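Local coordinates for protein Alpha/beta hydrolase (Pseudomonas aeruginosa PAO1, PDB 4R1D) that binds calcium and is probably a lipase effector (Tle4) of the H2 type VI secretion system, held in check by its partner Tli4, at residues G180-V186 and G512-R518; V274-V278 and I555-A559; H430-D434 and T502-Q506. One frame throughout, in Å; residues are numbered along the deposited sequence.

Contact 1: residues G180-V186 and G512-R518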
loop_
_atom_site.group_PDB
_atom_site.type_symbol
_atom_site.label_atom_id
_atom_site.label_comp_id
_atom_site.label_asym_id
_atom_site.label_seq_id
_atom_site.Cartn_x
_atom_site.Cartn_y
_atom_site.Cartn_z
ATOM N N GLY A 180 4.677 24.490 20.549
ATOM C CA GLY A 180 5.669 23.433 20.673
ATOM C C GLY A 180 6.848 23.538 19.715
ATOM O O GLY A 180 7.613 22.590 19.584
ATOM N N GLU A 181 7.019 24.685 19.058
ATOM C CA GLU A 181 8.147 24.860 18.127
ATOM C C GLU A 181 9.465 24.829 18.893
ATOM O O GLU A 181 9.603 25.511 19.908
ATOM C CB GLU A 181 8.013 26.168 17.342
ATOM C CG GLU A 181 8.681 26.147 15.956
ATOM C CD GLU A 181 10.184 26.077 16.026
ATOM O OE1 GLU A 181 10.771 26.935 16.721
ATOM O OE2 GLU A 181 10.779 25.171 15.393
ATOM N N GLU A 182 10.423 24.045 18.405
ATOM C CA GLU A 182 11.648 23.765 19.162
ATOM C C GLU A 182 12.957 24.290 18.567
ATOM O O GLU A 182 13.976 24.286 19.255
ATOM C CB GLU A 182 11.785 22.259 19.425
ATOM C CG GLU A 182 12.044 21.416 18.151
ATOM C CD GLU A 182 11.943 19.922 18.413
ATOM O OE1 GLU A 182 12.349 19.481 19.505
ATOM O OE2 GLU A 182 11.436 19.183 17.538
ATOM N N GLN A 183 12.949 24.732 17.313
ATOM C CA GLN A 183 14.186 25.211 16.683
ATOM C C GLN A 183 14.485 26.649 17.111
ATOM O O GLN A 183 15.643 27.038 17.237
ATOM C CB GLN A 183 14.114 25.118 15.157
ATOM C CG GLN A 183 13.761 23.733 14.613
ATOM C CD GLN A 183 14.806 22.665 14.921
ATOM O OE1 GLN A 183 14.961 22.229 16.070
ATOM N NE2 GLN A 183 15.523 22.234 13.891
ATOM N N GLY A 184 13.435 27.437 17.317
ATOM C CA GLY A 184 13.576 28.779 17.854
ATOM C C GLY A 184 13.955 29.825 16.826
ATOM O O GLY A 184 14.321 30.942 17.180
ATOM N N LYS A 185 13.861 29.467 15.551
ATOM C CA LYS A 185 14.264 30.370 14.480
ATOM C C LYS A 185 13.073 31.162 13.929
ATOM O O LYS A 185 13.147 32.377 13.761
ATOM C CB LYS A 185 14.999 29.601 13.376
ATOM C CG LYS A 185 16.311 28.947 13.863
ATOM C CD LYS A 185 17.010 28.093 12.794
ATOM C CE LYS A 185 16.244 26.804 12.472
ATOM N NZ LYS A 185 17.038 25.822 11.647
ATOM N N VAL A 186 11.963 30.480 13.678
ATOM C CA VAL A 186 10.835 31.144 13.040
ATOM C C VAL A 186 10.002 31.941 14.029
ATOM O O VAL A 186 10.016 31.683 15.227
ATOM C CB VAL A 186 9.938 30.146 12.280
ATOM C CG1 VAL A 186 10.737 29.429 11.218
ATOM C CG2 VAL A 186 9.297 29.166 13.237
ATOM N N GLY A 512 18.253 19.793 11.576
ATOM C CA GLY A 512 18.266 21.234 11.407
ATOM C C GLY A 512 17.212 21.828 10.489
ATOM O O GLY A 512 17.475 22.835 9.835
ATOM N N VAL A 513 16.020 21.231 10.435
ATOM C CA VAL A 513 14.945 21.802 9.619
ATOM C C VAL A 513 14.557 23.175 10.148
ATOM O O VAL A 513 14.817 23.508 11.316
ATOM C CB VAL A 513 13.694 20.889 9.521
ATOM C CG1 VAL A 513 13.991 19.656 8.676
ATOM C CG2 VAL A 513 13.203 20.493 10.903
ATOM N N LYS A 514 13.948 23.977 9.285
ATOM C CA LYS A 514 13.654 25.368 9.623
ATOM C C LYS A 514 12.711 25.502 10.820
ATOM O O LYS A 514 12.912 26.351 11.691
ATOM C CB LYS A 514 13.092 26.106 8.409
ATOM C CG LYS A 514 12.681 27.546 8.697
ATOM C CD LYS A 514 12.467 28.332 7.403
ATOM C CE LYS A 514 13.759 28.984 6.906
ATOM N NZ LYS A 514 13.511 30.025 5.844
ATOM N N ALA A 515 11.672 24.674 10.855
ATOM C CA ALA A 515 10.740 24.677 11.977
ATOM C C ALA A 515 10.317 23.258 12.344
ATOM O O ALA A 515 10.103 22.417 11.467
ATOM C CB ALA A 515 9.511 25.541 11.663
ATOM N N SER A 516 10.213 22.989 13.638
ATOM C CA SER A 516 9.834 21.661 14.130
ATOM C C SER A 516 8.943 21.814 15.368
ATOM O O SER A 516 9.347 22.416 16.378
ATOM C CB SER A 516 11.082 20.823 14.447
ATOM O OG SER A 516 10.748 19.543 14.965
ATOM N N PHE A 517 7.722 21.295 15.276
ATOM C CA PHE A 517 6.753 21.379 16.370
ATOM C C PHE A 517 6.606 20.048 17.084
ATOM O O PHE A 517 6.141 19.051 16.505
ATOM C CB PHE A 517 5.399 21.875 15.858
ATOM C CG PHE A 517 5.461 23.245 15.247
ATOM C CD1 PHE A 517 5.942 23.423 13.958
ATOM C CD2 PHE A 517 5.053 24.358 15.967
ATOM C CE1 PHE A 517 6.017 24.668 13.391
ATOM C CE2 PHE A 517 5.125 25.613 15.413
ATOM C CZ PHE A 517 5.601 25.776 14.115
ATOM N N ARG A 518 7.018 20.044 18.351
ATOM C CA ARG A 518 7.052 18.833 19.146
ATOM C C ARG A 518 5.772 18.778 19.990
ATOM O O ARG A 518 5.658 19.437 21.029
ATOM C CB ARG A 518 8.305 18.863 20.015
ATOM C CG ARG A 518 8.600 17.639 20.884
ATOM C CD ARG A 518 9.962 17.899 21.550
ATOM N NE ARG A 518 10.437 16.849 22.451
ATOM C CZ ARG A 518 11.157 15.794 22.082
ATOM N NH1 ARG A 518 11.463 15.597 20.801
ATOM N NH2 ARG A 518 11.563 14.918 23.002
HETATM O O HOH W 1 12.247 27.575 14.006
#
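G180 and R518 open the contact with a backbone bond. R518 N bonds to G180 O at 2.9 Å. E181 then pairs with F517 in a single antiparallel bridge, of the non-hydrogen-bonded kind. E181 CG lies over one face of the F517 ring, 3.8 Å from its centroid, offset toward the rim. The E181 side chain bends at CG (chi2 -68°), which turns its carboxylate back along the loop. There E181 OE2 takes S516 N at 2.9 Å through its anti lone pair and also accepts from Q183 N. E181 OE1 accepts from G184 N on the syn side, so three backbone N-H groups hold the carboxylate and tie the loop to itself and to the strand. E182 N bonds to S516 O at 2.8 Å. The E182 side chain runs out over S516, and S516 OG gives a 2.7 Å bond to E182 OE2. E182 has a further partner in Y431. Q183 NE2 points at V513 O in the plane of both groups, at 3.0 Å, and has a second acceptor in A509 O. K185 NZ comes to the same V513 O from above its carbonyl plane, at 3.2 Å. A water-mediated link follows: V186 N gives to one water, which gives to K514 O. V186 CG1 rests on K514 CG at 3.7 Å. The loop thus runs antiparallel beside strand 515-519, the outermost strand at one end of the six-stranded parallel sheet of the alpha/beta hydrolase fold.

Contact 2: residues V274-V278 and I555-A559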
loop_
_atom_site.group_PDB
_atom_site.type_symbol
_atom_site.label_atom_id
_atom_site.label_comp_id
_atom_site.label_asym_id
_atom_site.label_seq_id
_atom_site.Cartn_x
_atom_site.Cartn_y
_atom_site.Cartn_z
ATOM N N VAL A 274 8.754 22.739 -6.121
ATOM C CA VAL A 274 8.277 22.777 -4.739
ATOM C C VAL A 274 8.865 23.967 -3.984
ATOM O O VAL A 274 10.084 24.104 -3.851
ATOM C CB VAL A 274 8.535 21.432 -3.993
ATOM C CG1 VAL A 274 8.221 21.566 -2.504
ATOM C CG2 VAL A 274 7.710 20.299 -4.634
ATOM N N LEU A 275 7.978 24.831 -3.497
ATOM C CA LEU A 275 8.382 26.070 -2.832
ATOM C C LEU A 275 8.792 25.811 -1.389
ATOM O O LEU A 275 9.677 26.487 -0.843
ATOM C CB LEU A 275 7.230 27.078 -2.855
ATOM C CG LEU A 275 7.528 28.509 -2.411
ATOM C CD1 LEU A 275 8.604 29.112 -3.311
ATOM C CD2 LEU A 275 6.253 29.331 -2.464
ATOM N N GLY A 276 8.141 24.836 -0.772
ATOM C CA GLY A 276 8.392 24.504 0.618
ATOM C C GLY A 276 7.598 23.271 1.008
ATOM O O GLY A 276 6.748 22.799 0.253
ATOM N N VAL A 277 7.866 22.746 2.196
ATOM C CA VAL A 277 7.258 21.486 2.597
ATOM C C VAL A 277 6.816 21.514 4.049
ATOM O O VAL A 277 7.572 21.915 4.937
ATOM C CB VAL A 277 8.263 20.347 2.429
ATOM C CG1 VAL A 277 7.660 19.026 2.886
ATOM C CG2 VAL A 277 8.723 20.262 0.955
ATOM N N VAL A 278 5.573 21.092 4.264
ATOM C CA VAL A 278 5.047 20.779 5.577
ATOM C C VAL A 278 5.037 19.260 5.745
ATOM O O VAL A 278 4.500 18.540 4.904
ATOM C CB VAL A 278 3.616 21.318 5.703
ATOM C CG1 VAL A 278 2.868 20.673 6.898
ATOM C CG2 VAL A 278 3.647 22.842 5.797
ATOM N N ILE A 555 5.784 29.650 4.011
ATOM C CA ILE A 555 6.378 29.263 2.736
ATOM C C ILE A 555 5.946 30.203 1.609
ATOM O O ILE A 555 6.735 30.544 0.732
ATOM C CB ILE A 555 6.022 27.799 2.378
ATOM C CG1 ILE A 555 6.714 26.855 3.369
ATOM C CG2 ILE A 555 6.407 27.489 0.895
ATOM C CD1 ILE A 555 6.102 25.440 3.479
ATOM N N THR A 556 4.681 30.599 1.638
ATOM C CA THR A 556 4.095 31.502 0.645
ATOM C C THR A 556 4.823 32.855 0.530
ATOM O O THR A 556 4.834 33.480 -0.539
ATOM C CB THR A 556 2.591 31.714 0.961
ATOM O OG1 THR A 556 1.906 30.458 0.847
ATOM C CG2 THR A 556 1.955 32.706 0.016
ATOM N N GLN A 557 5.440 33.300 1.615
ATOM C CA GLN A 557 6.186 34.559 1.587
ATOM C C GLN A 557 7.302 34.518 0.536
ATOM O O GLN A 557 7.760 35.556 0.050
ATOM C CB GLN A 557 6.736 34.891 2.974
ATOM C CG GLN A 557 5.682 34.867 4.088
ATOM C CD GLN A 557 4.419 35.653 3.740
ATOM O OE1 GLN A 557 3.296 35.132 3.819
ATOM N NE2 GLN A 557 4.594 36.915 3.372
ATOM N N LEU A 558 7.717 33.305 0.171
ATOM C CA LEU A 558 8.764 33.102 -0.833
ATOM C C LEU A 558 8.256 33.136 -2.275
ATOM O O LEU A 558 9.049 33.188 -3.213
ATOM C CB LEU A 558 9.488 31.777 -0.578
ATOM C CG LEU A 558 10.171 31.720 0.788
ATOM C CD1 LEU A 558 10.723 30.331 1.053
ATOM C CD2 LEU A 558 11.279 32.771 0.869
ATOM N N ALA A 559 6.942 33.098 -2.456
ATOM C CA ALA A 559 6.379 33.016 -3.796
ATOM C C ALA A 559 6.646 34.320 -4.530
ATOM O O ALA A 559 6.541 35.391 -3.943
ATOM C CB ALA A 559 4.886 32.742 -3.727
#
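I555 presses its side chain onto the backbone of strand 274-280, and this is the tight half of the contact. I555 CG2 sits 3.6 Å from G276 N. I555 CD1 reaches on to V277 N at 3.5 Å. G276 has no side chain, and the isoleucine branches fill the place above its backbone. L275 lies beside them. Its CG is anti to the backbone N (chi1 -170°), which carries the leucine branches toward the helix end. L275 CG touches I555 CG2 at 3.6 Å, and the two side chains lie alongside each other, running in opposite senses. L275 CD2 lies 3.5 Å from I555 O, a plain packing contact. No hydrogen bond crosses between the segments.

The other half is looser. L275 CD1 meets L558 CB at 3.9 Å, and L275 CD2 meets A559 CB at the same 3.9 Å. L558 is exposed to solvent, so this side of the leucine borders the surface. L558 and A559 are brought there by a type I turn from T556 to A559, closed by A559 N on T556 O. T556 faces away from the strand. The nearest side-chain atoms of T556 and F202, a calcium ligand, are about 3 Å apart, while the T556 side chain is about 12 Å from the calcium ion. The end of the last helix, 542-556, and the turn after it pack on the central parallel sheet, as in the alpha/beta hydrolase fold.

Contact 3: residues H430-D434 and T502-Q506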
loop_
_atom_site.group_PDB
_atom_site.type_symbol
_atom_site.label_atom_id
_atom_site.label_comp_id
_atom_site.label_asym_id
_atom_site.label_seq_id
_atom_site.Cartn_x
_atom_site.Cartn_y
_atom_site.Cartn_z
ATOM N N HIS A 430 5.942 18.806 12.024
ATOM C CA HIS A 430 5.337 18.607 13.342
ATOM C C HIS A 430 5.197 17.106 13.610
ATOM O O HIS A 430 5.108 16.302 12.684
ATOM C CB HIS A 430 3.986 19.340 13.477
ATOM C CG HIS A 430 2.929 18.832 12.542
ATOM N ND1 HIS A 430 2.748 19.348 11.275
ATOM C CD2 HIS A 430 2.023 17.835 12.681
ATOM C CE1 HIS A 430 1.767 18.690 10.675
ATOM N NE2 HIS A 430 1.314 17.767 11.503
ATOM N N TYR A 431 5.214 16.718 14.873
ATOM C CA TYR A 431 5.150 15.306 15.204
ATOM C C TYR A 431 4.636 15.113 16.628
ATOM O O TYR A 431 4.639 16.052 17.424
ATOM C CB TYR A 431 6.529 14.652 15.026
ATOM C CG TYR A 431 7.612 15.248 15.901
ATOM C CD1 TYR A 431 8.145 16.503 15.627
ATOM C CD2 TYR A 431 8.100 14.553 17.007
ATOM C CE1 TYR A 431 9.138 17.056 16.435
ATOM C CE2 TYR A 431 9.089 15.090 17.808
ATOM C CZ TYR A 431 9.605 16.336 17.519
ATOM O OH TYR A 431 10.593 16.873 18.325
ATOM N N GLY A 432 4.176 13.902 16.921
ATOM C CA GLY A 432 3.652 13.555 18.234
ATOM C C GLY A 432 4.735 12.923 19.087
ATOM O O GLY A 432 5.324 11.905 18.716
ATOM N N ALA A 433 4.998 13.540 20.234
ATOM C CA ALA A 433 6.026 13.068 21.138
ATOM C C ALA A 433 5.424 12.990 22.530
ATOM O O ALA A 433 5.471 13.953 23.291
ATOM C CB ALA A 433 7.196 14.015 21.133
ATOM N N ASP A 434 4.849 11.842 22.855
ATOM C CA ASP A 434 4.102 11.726 24.097
ATOM C C ASP A 434 4.429 10.420 24.777
ATOM O O ASP A 434 4.348 9.349 24.169
ATOM C CB ASP A 434 2.604 11.814 23.829
ATOM C CG ASP A 434 1.812 12.140 25.076
ATOM O OD1 ASP A 434 1.664 11.252 25.939
ATOM O OD2 ASP A 434 1.336 13.288 25.200
ATOM N N THR A 502 9.243 8.838 19.173
ATOM C CA THR A 502 9.856 10.150 19.167
ATOM C C THR A 502 11.278 10.110 18.565
ATOM O O THR A 502 11.702 11.054 17.902
ATOM C CB THR A 502 9.846 10.742 20.599
ATOM O OG1 THR A 502 8.506 10.689 21.114
ATOM C CG2 THR A 502 10.318 12.187 20.596
ATOM N N ASP A 503 12.004 9.010 18.792
ATOM C CA ASP A 503 13.318 8.801 18.176
ATOM C C ASP A 503 13.331 9.287 16.730
ATOM O O ASP A 503 14.231 10.000 16.303
ATOM C CB ASP A 503 13.671 7.304 18.144
ATOM C CG ASP A 503 14.008 6.744 19.509
ATOM O OD1 ASP A 503 14.678 7.452 20.286
ATOM O OD2 ASP A 503 13.610 5.588 19.794
ATOM N N SER A 504 12.317 8.864 15.986
ATOM C CA SER A 504 12.215 9.100 14.544
ATOM C C SER A 504 11.483 10.420 14.268
ATOM O O SER A 504 11.860 11.184 13.380
ATOM C CB SER A 504 11.479 7.903 13.904
ATOM O OG SER A 504 11.227 8.089 12.506
ATOM N N GLY A 505 10.436 10.696 15.031
ATOM C CA GLY A 505 9.708 11.942 14.854
ATOM C C GLY A 505 10.570 13.195 15.000
ATOM O O GLY A 505 10.346 14.197 14.325
ATOM N N GLN A 506 11.561 13.144 15.885
ATOM C CA GLN A 506 12.400 14.313 16.126
ATOM C C GLN A 506 13.644 14.358 15.225
ATOM O O GLN A 506 14.454 15.271 15.341
ATOM C CB GLN A 506 12.801 14.401 17.606
ATOM C CG GLN A 506 13.873 13.390 17.984
ATOM C CD GLN A 506 14.253 13.452 19.457
ATOM O OE1 GLN A 506 13.733 14.268 20.214
ATOM N NE2 GLN A 506 15.163 12.582 19.862
#
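Y431 OH is gripped by two groups, E182 OE2 and R518 NH1, and it also packs on Q506 CB at 3.4 Å. The hydroxyl is buried, and these two bonds satisfy it. It is held between an acid and an arginine, whose charges probably polarise it. The ring behind it lies against the end of the short helix 502-505. G505 O stands 3.3 Å above the ring plane, over its centre. Q506 N is over the same face, nearer the rim and 3.7 Å from the plane. G505 has no side chain, so its carbonyl group can lie nearly flat over the ring face. The tyrosine torsion (chi1 60°) places CG between the backbone N and carbonyl carbon and swings the ring toward the helix.

Strand 427-432 belongs to the parallel sheet of the alpha/beta hydrolase fold, between strands 274-280 and 515-519. The contact lies where it ends, with the helix covering that end.

T502 lies at the edge of the ring. Its CG2 is 4.2 Å from Y431 CE2. T502 OG1 touches A433 CA at 3.4 Å, but its hydrogen bond goes to S494 O. T502 CG2 also meets A433 CB, at 3.7 Å. The Q506 amide is turned 69° from the tyrosine ring and leads away from it. Its OE1 accepts from R518 NH1, and its NE2 is bonded to S492 OG.

Overall arrangement
All three contacts reach the same six-stranded parallel sheet. Contact 2 uses strand 274-280, contact 3 the neighbouring strand 427-432, and contact 1 the outermost strand 515-519. Contacts 1 and 3 are 12 Å apart between centres and touch through E182 with Y431 and R518 with Q506. Contact 2 lies 16 Å from contact 1 and 23 Å from contact 3, centre to centre, and touches neither. Along the chain the order is 180-186, 274-278, 430-434, 502-506, 512-518 and 555-559. Contacts 1 and 2 therefore cross, and both enclose contact 3. Early, middle and C-terminal parts of the hydrolase are thus joined around one half of its sheet.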